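Local coordinates for protein Bse634I restriction endonuclease (Geobacillus stearothermophilus, PDB 1KNV) that probably cuts double-stranded DNA as a metal-dependent type II restriction endonuclease of the PDDEXK nuclease superfamily, at residues K246-H258 against S265-L277. Residues are numbered along the deposited sequence; the frame is centred on the assembly and turned at random.
Sequences KADDDALQTAATH and STPERAVDDIFSL
A255 and R269 face each other in a single antiparallel bridge, flanked by two backbone hydrogen bonds: A256 N gives to E268 O at 2.7 Å, and A270 N to T254 O at 3.0 Å. Beyond the bridge the chains part, and water takes over. One molecule accepts from V271 N and donates to T254 O; a second donates to L252 O and accepts from R269 NH1 at 2.8 Å.

R269, its CG anti to the carbonyl carbon (chi1 -52°), runs extended from CG to NE alongside Q253, both side chains heading the same way. Q253 CG sits over the centre of one guanidinium face, 3.6 Å from R269 CZ, and the Q253 amide plane lies only 12° from that of the guanidinium. R269 NE goes on to the backbone O of Q137 in the second subunit. Replacing the arginine with alanine is likely to leave that carbonyl without its donor, the L252-bound water without one partner and Q253 without its flat neighbour.

Further along, L252 points its CD1 at I274, crossing it at about a right angle, with a tight 3.5 Å between L252 CD1 and I274 CB. At the other end E268 and H258 meet through water, which donates to E268 OE2 at 2.7 Å and lies in the plane of the imidazole; E268 OE1 pairs with K217.

The contact thus closes the beta-alpha-beta unit of strand 235-240, helix 246-251 and strand 273-276: L252, just past the helix, packs on I274, backbone bonds and waters join the loops, and R269 reaches the second subunit.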
ATOM      1  N   LYS B 246     -29.870   2.931 -18.550  1.00 37.79           N
ATOM      2  CA  LYS B 246     -28.881   3.886 -18.060  1.00 38.40           C
ATOM      3  C   LYS B 246     -28.773   3.742 -16.546  1.00 37.65           C
ATOM      4  O   LYS B 246     -27.698   3.903 -15.976  1.00 38.11           O
ATOM      5  CB  LYS B 246     -29.302   5.315 -18.424  1.00 40.48           C
ATOM      6  CG  LYS B 246     -28.146   6.292 -18.684  1.00 42.54           C
ATOM      7  CD  LYS B 246     -27.908   7.270 -17.520  1.00 44.09           C
ATOM      8  CE  LYS B 246     -26.774   8.261 -17.845  1.00 44.69           C
ATOM      9  NZ  LYS B 246     -26.356   9.137 -16.693  1.00 44.68           N
ATOM     10  N   ALA B 247     -29.892   3.431 -15.899  1.00 36.55           N
ATOM     11  CA  ALA B 247     -29.900   3.266 -14.454  1.00 35.97           C
ATOM     12  C   ALA B 247     -28.942   2.151 -14.062  1.00 35.61           C
ATOM     13  O   ALA B 247     -28.136   2.312 -13.150  1.00 36.66           O
ATOM     14  CB  ALA B 247     -31.303   2.949 -13.960  1.00 34.15           C
ATOM     15  N   ASP B 248     -29.031   1.020 -14.752  1.00 35.01           N
ATOM     16  CA  ASP B 248     -28.148  -0.100 -14.466  1.00 34.03           C
ATOM     17  C   ASP B 248     -26.725   0.215 -14.891  1.00 32.54           C
ATOM     18  O   ASP B 248     -25.777  -0.131 -14.199  1.00 32.68           O
ATOM     19  CB  ASP B 248     -28.628  -1.364 -15.172  1.00 34.64           C
ATOM     20  CG  ASP B 248     -29.900  -1.911 -14.568  1.00 35.48           C
ATOM     21  OD1 ASP B 248     -30.040  -1.846 -13.324  1.00 35.03           O
ATOM     22  OD2 ASP B 248     -30.750  -2.419 -15.334  1.00 37.42           O
ATOM     23  N   ASP B 249     -26.570   0.871 -16.028  1.00 31.16           N
ATOM     24  CA  ASP B 249     -25.239   1.214 -16.476  1.00 32.20           C
ATOM     25  C   ASP B 249     -24.581   2.135 -15.450  1.00 32.65           C
ATOM     26  O   ASP B 249     -23.403   1.985 -15.129  1.00 33.99           O
ATOM     27  CB  ASP B 249     -25.292   1.911 -17.821  1.00 32.80           C
ATOM     28  CG  ASP B 249     -23.938   1.997 -18.466  1.00 34.25           C
ATOM     29  OD1 ASP B 249     -23.507   0.993 -19.079  1.00 33.98           O
ATOM     30  OD2 ASP B 249     -23.299   3.066 -18.337  1.00 36.30           O
ATOM     31  N   ASP B 250     -25.345   3.098 -14.943  1.00 31.80           N
ATOM     32  CA  ASP B 250     -24.839   4.025 -13.935  1.00 30.80           C
ATOM     33  C   ASP B 250     -24.341   3.247 -12.724  1.00 28.32           C
ATOM     34  O   ASP B 250     -23.225   3.460 -12.245  1.00 28.60           O
ATOM     35  CB  ASP B 250     -25.950   4.983 -13.481  1.00 32.46           C
ATOM     36  CG  ASP B 250     -26.214   6.108 -14.474  1.00 34.84           C
ATOM     37  OD1 ASP B 250     -27.215   6.840 -14.270  1.00 36.04           O
ATOM     38  OD2 ASP B 250     -25.431   6.267 -15.444  1.00 35.84           O
ATOM     39  N   ALA B 251     -25.194   2.352 -12.234  1.00 26.47           N
ATOM     40  CA  ALA B 251     -24.886   1.534 -11.076  1.00 25.89           C
ATOM     41  C   ALA B 251     -23.671   0.648 -11.289  1.00 25.73           C
ATOM     42  O   ALA B 251     -22.935   0.393 -10.348  1.00 25.36           O
ATOM     43  CB  ALA B 251     -26.089   0.682 -10.716  1.00 25.73           C
ATOM     44  N   LEU B 252     -23.458   0.202 -12.520  1.00 25.75           N
ATOM     45  CA  LEU B 252     -22.334  -0.672 -12.831  1.00 25.32           C
ATOM     46  C   LEU B 252     -21.049   0.141 -13.047  1.00 25.40           C
ATOM     47  O   LEU B 252     -20.097  -0.320 -13.678  1.00 25.60           O
ATOM     48  CB  LEU B 252     -22.642  -1.513 -14.061  1.00 25.49           C
ATOM     49  CG  LEU B 252     -23.699  -2.600 -13.897  1.00 25.76           C
ATOM     50  CD1 LEU B 252     -23.926  -3.311 -15.220  1.00 27.56           C
ATOM     51  CD2 LEU B 252     -23.212  -3.552 -12.837  1.00 25.66           C
ATOM     52  N   GLN B 253     -21.023   1.357 -12.494  1.00 25.47           N
ATOM     53  CA  GLN B 253     -19.856   2.246 -12.580  1.00 24.62           C
ATOM     54  C   GLN B 253     -19.180   2.295 -11.215  1.00 22.61           C
ATOM     55  O   GLN B 253     -18.139   2.916 -11.045  1.00 21.58           O
ATOM     56  CB  GLN B 253     -20.252   3.661 -12.998  1.00 27.15           C
ATOM     57  CG  GLN B 253     -20.495   3.831 -14.479  1.00 30.82           C
ATOM     58  CD  GLN B 253     -20.869   5.256 -14.831  1.00 32.51           C
ATOM     59  OE1 GLN B 253     -20.503   6.216 -14.149  1.00 33.54           O
ATOM     60  NE2 GLN B 253     -21.602   5.410 -15.926  1.00 34.22           N
ATOM     61  N   THR B 254     -19.781   1.606 -10.251  1.00 22.07           N
ATOM     62  CA  THR B 254     -19.275   1.527  -8.887  1.00 21.57           C
ATOM     63  C   THR B 254     -17.786   1.131  -8.892  1.00 21.08           C
ATOM     64  O   THR B 254     -17.370   0.209  -9.600  1.00 20.08           O
ATOM     65  CB  THR B 254     -20.126   0.510  -8.073  1.00 20.87           C
ATOM     66  OG1 THR B 254     -19.630   0.410  -6.738  1.00 22.72           O
ATOM     67  CG2 THR B 254     -20.082  -0.853  -8.711  1.00 20.99           C
ATOM     68  N   ALA B 255     -16.990   1.858  -8.110  1.00 18.84           N
ATOM     69  CA  ALA B 255     -15.555   1.627  -8.005  1.00 16.62           C
ATOM     70  C   ALA B 255     -15.161   0.344  -7.260  1.00 15.46           C
ATOM     71  O   ALA B 255     -15.746  -0.000  -6.237  1.00 16.89           O
ATOM     72  CB  ALA B 255     -14.911   2.819  -7.327  1.00 15.29           C
ATOM     73  N   ALA B 256     -14.165  -0.365  -7.774  1.00 14.36           N
ATOM     74  CA  ALA B 256     -13.692  -1.569  -7.110  1.00 13.57           C
ATOM     75  C   ALA B 256     -13.242  -1.073  -5.736  1.00 14.07           C
ATOM     76  O   ALA B 256     -12.382  -0.202  -5.653  1.00 15.09           O
ATOM     77  CB  ALA B 256     -12.517  -2.151  -7.888  1.00 13.83           C
ATOM     78  N   THR B 257     -13.818  -1.606  -4.663  1.00 14.32           N
ATOM     79  CA  THR B 257     -13.471  -1.144  -3.319  1.00 16.37           C
ATOM     80  C   THR B 257     -11.997  -1.201  -2.926  1.00 16.97           C
ATOM     81  O   THR B 257     -11.529  -0.373  -2.130  1.00 17.20           O
ATOM     82  CB  THR B 257     -14.291  -1.880  -2.220  1.00 16.32           C
ATOM     83  OG1 THR B 257     -13.959  -3.271  -2.203  1.00 17.12           O
ATOM     84  CG2 THR B 257     -15.776  -1.726  -2.470  1.00 15.55           C
ATOM     85  N   HIS B 258     -11.252  -2.159  -3.465  1.00 17.82           N
ATOM     86  CA  HIS B 258      -9.842  -2.244  -3.106  1.00 18.17           C
ATOM     87  C   HIS B 258      -9.018  -1.122  -3.729  1.00 19.45           C
ATOM     88  O   HIS B 258      -7.872  -0.892  -3.333  1.00 22.14           O
ATOM     89  CB  HIS B 258      -9.243  -3.615  -3.486  1.00 15.42           C
ATOM     90  CG  HIS B 258      -9.091  -3.840  -4.956  1.00 14.87           C
ATOM     91  ND1 HIS B 258     -10.111  -4.314  -5.752  1.00 14.50           N
ATOM     92  CD2 HIS B 258      -8.035  -3.634  -5.786  1.00 14.20           C
ATOM     93  CE1 HIS B 258      -9.694  -4.388  -7.005  1.00 14.03           C
ATOM     94  NE2 HIS B 258      -8.438  -3.980  -7.052  1.00 14.14           N
ATOM     95  N   SER B 265      -3.049   3.616  -6.706  1.00 27.49           N
ATOM     96  CA  SER B 265      -3.725   2.674  -7.594  1.00 29.85           C
ATOM     97  C   SER B 265      -4.701   3.400  -8.532  1.00 30.13           C
ATOM     98  O   SER B 265      -5.420   4.315  -8.125  1.00 29.04           O
ATOM     99  CB  SER B 265      -4.440   1.580  -6.782  1.00 29.26           C
ATOM    100  OG  SER B 265      -5.396   2.124  -5.899  1.00 30.69           O
ATOM    101  N   THR B 266      -4.707   2.998  -9.799  1.00 31.95           N
ATOM    102  CA  THR B 266      -5.580   3.628 -10.785  1.00 34.68           C
ATOM    103  C   THR B 266      -7.043   3.360 -10.450  1.00 34.69           C
ATOM    104  O   THR B 266      -7.425   2.239 -10.117  1.00 35.07           O
ATOM    105  CB  THR B 266      -5.291   3.115 -12.227  1.00 35.72           C
ATOM    106  OG1 THR B 266      -5.663   1.736 -12.334  1.00 38.40           O
ATOM    107  CG2 THR B 266      -3.815   3.246 -12.557  1.00 35.85           C
ATOM    108  N   PRO B 267      -7.887   4.390 -10.542  1.00 34.94           N
ATOM    109  CA  PRO B 267      -9.293   4.143 -10.222  1.00 34.12           C
ATOM    110  C   PRO B 267      -9.898   3.172 -11.217  1.00 32.13           C
ATOM    111  O   PRO B 267      -9.637   3.270 -12.412  1.00 32.25           O
ATOM    112  CB  PRO B 267      -9.916   5.533 -10.330  1.00 35.34           C
ATOM    113  CG  PRO B 267      -9.122   6.154 -11.455  1.00 35.21           C
ATOM    114  CD  PRO B 267      -7.693   5.736 -11.117  1.00 34.64           C
ATOM    115  N   GLU B 268     -10.687   2.222 -10.732  1.00 30.26           N
ATOM    116  CA  GLU B 268     -11.331   1.294 -11.645  1.00 28.30           C
ATOM    117  C   GLU B 268     -12.641   0.755 -11.108  1.00 26.46           C
ATOM    118  O   GLU B 268     -12.856   0.652  -9.894  1.00 26.90           O
ATOM    119  CB  GLU B 268     -10.394   0.140 -12.022  1.00 29.01           C
ATOM    120  CG  GLU B 268     -10.047  -0.811 -10.920  1.00 31.48           C
ATOM    121  CD  GLU B 268      -9.132  -1.927 -11.397  1.00 32.47           C
ATOM    122  OE1 GLU B 268      -9.544  -2.710 -12.277  1.00 34.42           O
ATOM    123  OE2 GLU B 268      -7.997  -2.026 -10.897  1.00 33.03           O
ATOM    124  N   ARG B 269     -13.532   0.442 -12.033  1.00 22.80           N
ATOM    125  CA  ARG B 269     -14.832  -0.090 -11.692  1.00 20.89           C
ATOM    126  C   ARG B 269     -14.667  -1.550 -11.315  1.00 19.01           C
ATOM    127  O   ARG B 269     -13.706  -2.207 -11.712  1.00 17.36           O
ATOM    128  CB  ARG B 269     -15.764  -0.024 -12.902  1.00 20.70           C
ATOM    129  CG  ARG B 269     -15.863   1.312 -13.570  1.00 21.62           C
ATOM    130  CD  ARG B 269     -16.734   1.181 -14.789  1.00 24.24           C
ATOM    131  NE  ARG B 269     -17.009   2.472 -15.407  1.00 29.96           N
ATOM    132  CZ  ARG B 269     -17.781   2.637 -16.484  1.00 33.18           C
ATOM    133  NH1 ARG B 269     -18.356   1.583 -17.061  1.00 33.77           N
ATOM    134  NH2 ARG B 269     -17.969   3.853 -16.996  1.00 33.78           N
ATOM    135  N   ALA B 270     -15.622  -2.059 -10.553  1.00 17.19           N
ATOM    136  CA  ALA B 270     -15.612  -3.453 -10.176  1.00 15.70           C
ATOM    137  C   ALA B 270     -15.906  -4.206 -11.468  1.00 15.88           C
ATOM    138  O   ALA B 270     -15.393  -5.293 -11.688  1.00 18.59           O
ATOM    139  CB  ALA B 270     -16.703  -3.722  -9.146  1.00 12.79           C
ATOM    140  N   VAL B 271     -16.741  -3.611 -12.319  1.00 15.77           N
ATOM    141  CA  VAL B 271     -17.133  -4.206 -13.594  1.00 13.54           C
ATOM    142  C   VAL B 271     -16.730  -3.202 -14.643  1.00 14.83           C
ATOM    143  O   VAL B 271     -17.313  -2.130 -14.730  1.00 16.09           O
ATOM    144  CB  VAL B 271     -18.660  -4.430 -13.662  1.00 13.79           C
ATOM    145  CG1 VAL B 271     -19.030  -5.253 -14.889  1.00 13.51           C
ATOM    146  CG2 VAL B 271     -19.132  -5.148 -12.414  1.00 13.22           C
ATOM    147  N   ASP B 272     -15.723  -3.543 -15.428  1.00 15.32           N
ATOM    148  CA  ASP B 272     -15.217  -2.646 -16.454  1.00 17.34           C
ATOM    149  C   ASP B 272     -16.226  -2.199 -17.510  1.00 20.00           C
ATOM    150  O   ASP B 272     -16.146  -1.083 -18.021  1.00 19.75           O
ATOM    151  CB  ASP B 272     -14.006  -3.289 -17.098  1.00 17.21           C
ATOM    152  CG  ASP B 272     -12.848  -3.350 -16.148  1.00 18.81           C
ATOM    153  OD1 ASP B 272     -12.261  -2.281 -15.902  1.00 19.65           O
ATOM    154  OD2 ASP B 272     -12.545  -4.442 -15.623  1.00 17.72           O
ATOM    155  N   ASP B 273     -17.165  -3.064 -17.859  1.00 20.66           N
ATOM    156  CA  ASP B 273     -18.174  -2.674 -18.820  1.00 20.90           C
ATOM    157  C   ASP B 273     -19.280  -3.705 -18.809  1.00 22.78           C
ATOM    158  O   ASP B 273     -19.102  -4.832 -18.333  1.00 21.82           O
ATOM    159  CB  ASP B 273     -17.572  -2.526 -20.218  1.00 21.74           C
ATOM    160  CG  ASP B 273     -18.380  -1.580 -21.110  1.00 23.66           C
ATOM    161  OD1 ASP B 273     -17.879  -1.230 -22.196  1.00 24.10           O
ATOM    162  OD2 ASP B 273     -19.507  -1.179 -20.735  1.00 24.92           O
ATOM    163  N   ILE B 274     -20.435  -3.300 -19.321  1.00 23.28           N
ATOM    164  CA  ILE B 274     -21.595  -4.164 -19.358  1.00 24.15           C
ATOM    165  C   ILE B 274     -22.062  -4.261 -20.800  1.00 23.86           C
ATOM    166  O   ILE B 274     -22.103  -3.264 -21.523  1.00 23.28           O
ATOM    167  CB  ILE B 274     -22.710  -3.599 -18.438  1.00 24.42           C
ATOM    168  CG1 ILE B 274     -23.988  -4.419 -18.589  1.00 24.10           C
ATOM    169  CG2 ILE B 274     -22.935  -2.127 -18.733  1.00 25.60           C
ATOM    170  CD1 ILE B 274     -23.853  -5.822 -18.068  1.00 23.26           C
ATOM    171  N   PHE B 275     -22.384  -5.478 -21.219  1.00 24.31           N
ATOM    172  CA  PHE B 275     -22.819  -5.732 -22.584  1.00 23.48           C
ATOM    173  C   PHE B 275     -24.251  -6.229 -22.618  1.00 24.93           C
ATOM    174  O   PHE B 275     -24.775  -6.730 -21.619  1.00 26.38           O
ATOM    175  CB  PHE B 275     -21.899  -6.770 -23.235  1.00 20.76           C
ATOM    176  CG  PHE B 275     -20.465  -6.320 -23.352  1.00 19.50           C
ATOM    177  CD1 PHE B 275     -20.071  -5.462 -24.377  1.00 18.99           C
ATOM    178  CD2 PHE B 275     -19.510  -6.737 -22.424  1.00 18.21           C
ATOM    179  CE1 PHE B 275     -18.750  -5.029 -24.478  1.00 18.21           C
ATOM    180  CE2 PHE B 275     -18.193  -6.311 -22.514  1.00 16.74           C
ATOM    181  CZ  PHE B 275     -17.810  -5.456 -23.543  1.00 17.46           C
ATOM    182  N   SER B 276     -24.885  -6.067 -23.772  1.00 24.87           N
ATOM    183  CA  SER B 276     -26.250  -6.516 -23.974  1.00 25.13           C
ATOM    184  C   SER B 276     -26.180  -7.520 -25.117  1.00 24.80           C
ATOM    185  O   SER B 276     -25.770  -7.182 -26.224  1.00 25.31           O
ATOM    186  CB  SER B 276     -27.138  -5.339 -24.353  1.00 25.46           C
ATOM    187  OG  SER B 276     -28.487  -5.743 -24.471  1.00 28.70           O
ATOM    188  N   LEU B 277     -26.552  -8.761 -24.846  1.00 24.92           N
ATOM    189  CA  LEU B 277     -26.494  -9.781 -25.877  1.00 25.94           C
ATOM    190  C   LEU B 277     -27.881 -10.139 -26.397  1.00 26.36           C
ATOM    191  O   LEU B 277     -28.651 -10.818 -25.719  1.00 27.77           O
ATOM    192  CB  LEU B 277     -25.796 -11.029 -25.331  1.00 25.70           C
ATOM    193  CG  LEU B 277     -24.379 -10.812 -24.797  1.00 24.22           C
ATOM    194  CD1 LEU B 277     -23.905 -12.069 -24.102  1.00 24.83           C
ATOM    195  CD2 LEU B 277     -23.446 -10.447 -25.936  1.00 23.91           C
TER
HETATM  196  O   HOH W   1     -18.498  -1.518 -11.285  1.00 20.34           O
HETATM  197  O   HOH W   2     -19.354  -0.911 -16.373  1.00 25.87           O
HETATM  198  O   HOH W   3      -6.728  -4.041  -9.702  1.00 34.76           O
HETATM  199  O   HOH W   4      -6.333   1.272  -3.352  1.00 47.18           O